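Local coordinates for alginate biosynthesis protein AlgX (Pseudomonas aeruginosa, PDB 4KNC) that takes part in O-acetylation of the exopolysaccharide alginate and protects the polymer from degradation as it crosses the periplasm, at residues 128-131 and 132-135. Sequence-based numbering, arbitrary orientation.
Sequences TPDF and SPLF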
ATOM      1  N   THR A 128       7.559   9.626  10.044  1.00 31.37           N
ATOM      2  CA  THR A 128       6.944  10.154   8.834  1.00 31.83           C
ATOM      3  C   THR A 128       7.708  11.301   8.190  1.00 32.92           C
ATOM      4  O   THR A 128       7.636  12.429   8.661  1.00 31.37           O
ATOM      5  CB  THR A 128       5.534  10.637   9.128  1.00 35.63           C
ATOM      6  OG1 THR A 128       4.880   9.671   9.959  1.00 38.40           O
ATOM      7  CG2 THR A 128       4.773  10.822   7.820  1.00 32.55           C
ATOM      8  N   PRO A 129       8.432  11.015   7.098  1.00 35.92           N
ATOM      9  CA  PRO A 129       9.176  12.088   6.432  1.00 37.73           C
ATOM     10  C   PRO A 129       8.263  13.237   6.021  1.00 41.64           C
ATOM     11  O   PRO A 129       7.101  13.036   5.611  1.00 35.84           O
ATOM     12  CB  PRO A 129       9.758  11.390   5.202  1.00 37.05           C
ATOM     13  CG  PRO A 129       9.896   9.968   5.628  1.00 37.32           C
ATOM     14  CD  PRO A 129       8.715   9.695   6.504  1.00 34.85           C
ATOM     15  N   ASP A 130       8.791  14.445   6.154  1.00 34.55           N
ATOM     16  CA  ASP A 130       8.054  15.655   5.806  1.00 34.39           C
ATOM     17  C   ASP A 130       8.537  16.156   4.455  1.00 28.58           C
ATOM     18  O   ASP A 130       9.673  16.615   4.335  1.00 31.22           O
ATOM     19  CB  ASP A 130       8.317  16.710   6.884  1.00 37.59           C
ATOM     20  CG  ASP A 130       7.593  18.014   6.626  1.00 42.88           C
ATOM     21  OD1 ASP A 130       6.971  18.168   5.559  1.00 46.95           O
ATOM     22  OD2 ASP A 130       7.654  18.893   7.507  1.00 48.03           O
ATOM     23  N   PHE A 131       7.672  16.089   3.446  1.00 27.39           N
ATOM     24  CA  PHE A 131       8.039  16.468   2.084  1.00 32.01           C
ATOM     25  C   PHE A 131       7.738  17.931   1.781  1.00 32.58           C
ATOM     26  O   PHE A 131       7.989  18.392   0.669  1.00 30.91           O
ATOM     27  CB  PHE A 131       7.337  15.561   1.038  1.00 27.22           C
ATOM     28  CG  PHE A 131       7.698  14.102   1.175  1.00 29.10           C
ATOM     29  CD1 PHE A 131       9.012  13.680   0.988  1.00 26.51           C
ATOM     30  CD2 PHE A 131       6.736  13.157   1.521  1.00 30.55           C
ATOM     31  CE1 PHE A 131       9.364  12.334   1.125  1.00 24.21           C
ATOM     32  CE2 PHE A 131       7.082  11.817   1.668  1.00 29.82           C
ATOM     33  CZ  PHE A 131       8.397  11.404   1.459  1.00 26.18           C
ATOM     34  N   SER A 132       7.221  18.666   2.765  1.00 27.62           N
ATOM     35  CA  SER A 132       6.857  20.059   2.514  1.00 29.20           C
ATOM     36  C   SER A 132       7.983  20.960   1.955  1.00 29.08           C
ATOM     37  O   SER A 132       7.693  21.882   1.197  1.00 35.92           O
ATOM     38  CB  SER A 132       6.158  20.701   3.724  1.00 34.19           C
ATOM     39  OG  SER A 132       6.983  20.678   4.872  1.00 36.46           O
ATOM     40  N   PRO A 133       9.264  20.685   2.286  1.00 29.91           N
ATOM     41  CA  PRO A 133      10.258  21.514   1.584  1.00 38.91           C
ATOM     42  C   PRO A 133      10.244  21.359   0.065  1.00 39.78           C
ATOM     43  O   PRO A 133      10.795  22.223  -0.622  1.00 34.89           O
ATOM     44  CB  PRO A 133      11.594  21.021   2.145  1.00 39.79           C
ATOM     45  CG  PRO A 133      11.256  20.524   3.520  1.00 39.89           C
ATOM     46  CD  PRO A 133       9.879  19.896   3.368  1.00 34.24           C
ATOM     47  N   LEU A 134       9.618  20.300  -0.453  1.00 36.05           N
ATOM     48  CA  LEU A 134       9.560  20.095  -1.899  1.00 40.44           C
ATOM     49  C   LEU A 134       8.354  20.760  -2.552  1.00 38.07           C
ATOM     50  O   LEU A 134       8.214  20.726  -3.774  1.00 39.25           O
ATOM     51  CB  LEU A 134       9.557  18.600  -2.238  1.00 41.00           C
ATOM     52  CG  LEU A 134      10.679  17.799  -1.592  1.00 40.73           C
ATOM     53  CD1 LEU A 134      10.609  16.342  -2.057  1.00 35.60           C
ATOM     54  CD2 LEU A 134      12.034  18.446  -1.925  1.00 31.22           C
ATOM     55  N   PHE A 135       7.477  21.347  -1.742  1.00 31.53           N
ATOM     56  CA  PHE A 135       6.230  21.913  -2.261  1.00 29.77           C
ATOM     57  C   PHE A 135       6.472  23.181  -3.070  1.00 34.70           C
ATOM     58  O   PHE A 135       7.467  23.884  -2.867  1.00 37.65           O
ATOM     59  CB  PHE A 135       5.260  22.256  -1.132  1.00 38.50           C
ATOM     60  CG  PHE A 135       4.698  21.063  -0.412  1.00 33.80           C
ATOM     61  CD1 PHE A 135       5.109  19.776  -0.722  1.00 35.31           C
ATOM     62  CD2 PHE A 135       3.758  21.241   0.592  1.00 29.24           C
ATOM     63  CE1 PHE A 135       4.591  18.684  -0.042  1.00 41.10           C
ATOM     64  CE2 PHE A 135       3.236  20.162   1.270  1.00 32.65           C
ATOM     65  CZ  PHE A 135       3.649  18.879   0.957  1.00 32.73           C
TER
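Leu134 N reaches back to Phe131 O (2.7 Å), bending the chain from an extended run into a short 3-10 turn at residues 132-134, and Phe135 N follows with a bond to Ser132 O. Where the turn begins, one carboxylate oxygen does double duty. Asp130 chi1 near 180° carries the carboxylate along the chain, where OD1 accepts from Ser132 N at 2.8 Å. The same oxygen takes Ser132 OG at 2.6 Å. The amide comes to the anti side and the hydroxyl to the syn side, both tilted out of the carboxylate plane toward the same face. This is an Asx turn running straight into the 3-10 segment. Further on, the Phe135 ring folds back so that Ser132 CA sits 3.5 Å above its plane, over the ring centre, and Phe135 CE1 comes within 3.5 Å of Phe131 O, while Phe131 CD1 meets Leu134 CD1 at 4.3 Å. Outside this turn, Phe131 packs on Tyr114 of helix 107-123 and Val163 of helix 153-169, and Tyr114 also stacks edge-to-face with Phe135, so side chains of this loop pack against both helices of the SGNH hydrolase-like domain. Two donors converging on OD1 would probably stabilise the ionised carboxylate, and together they tie Asp130 to the start of the turn.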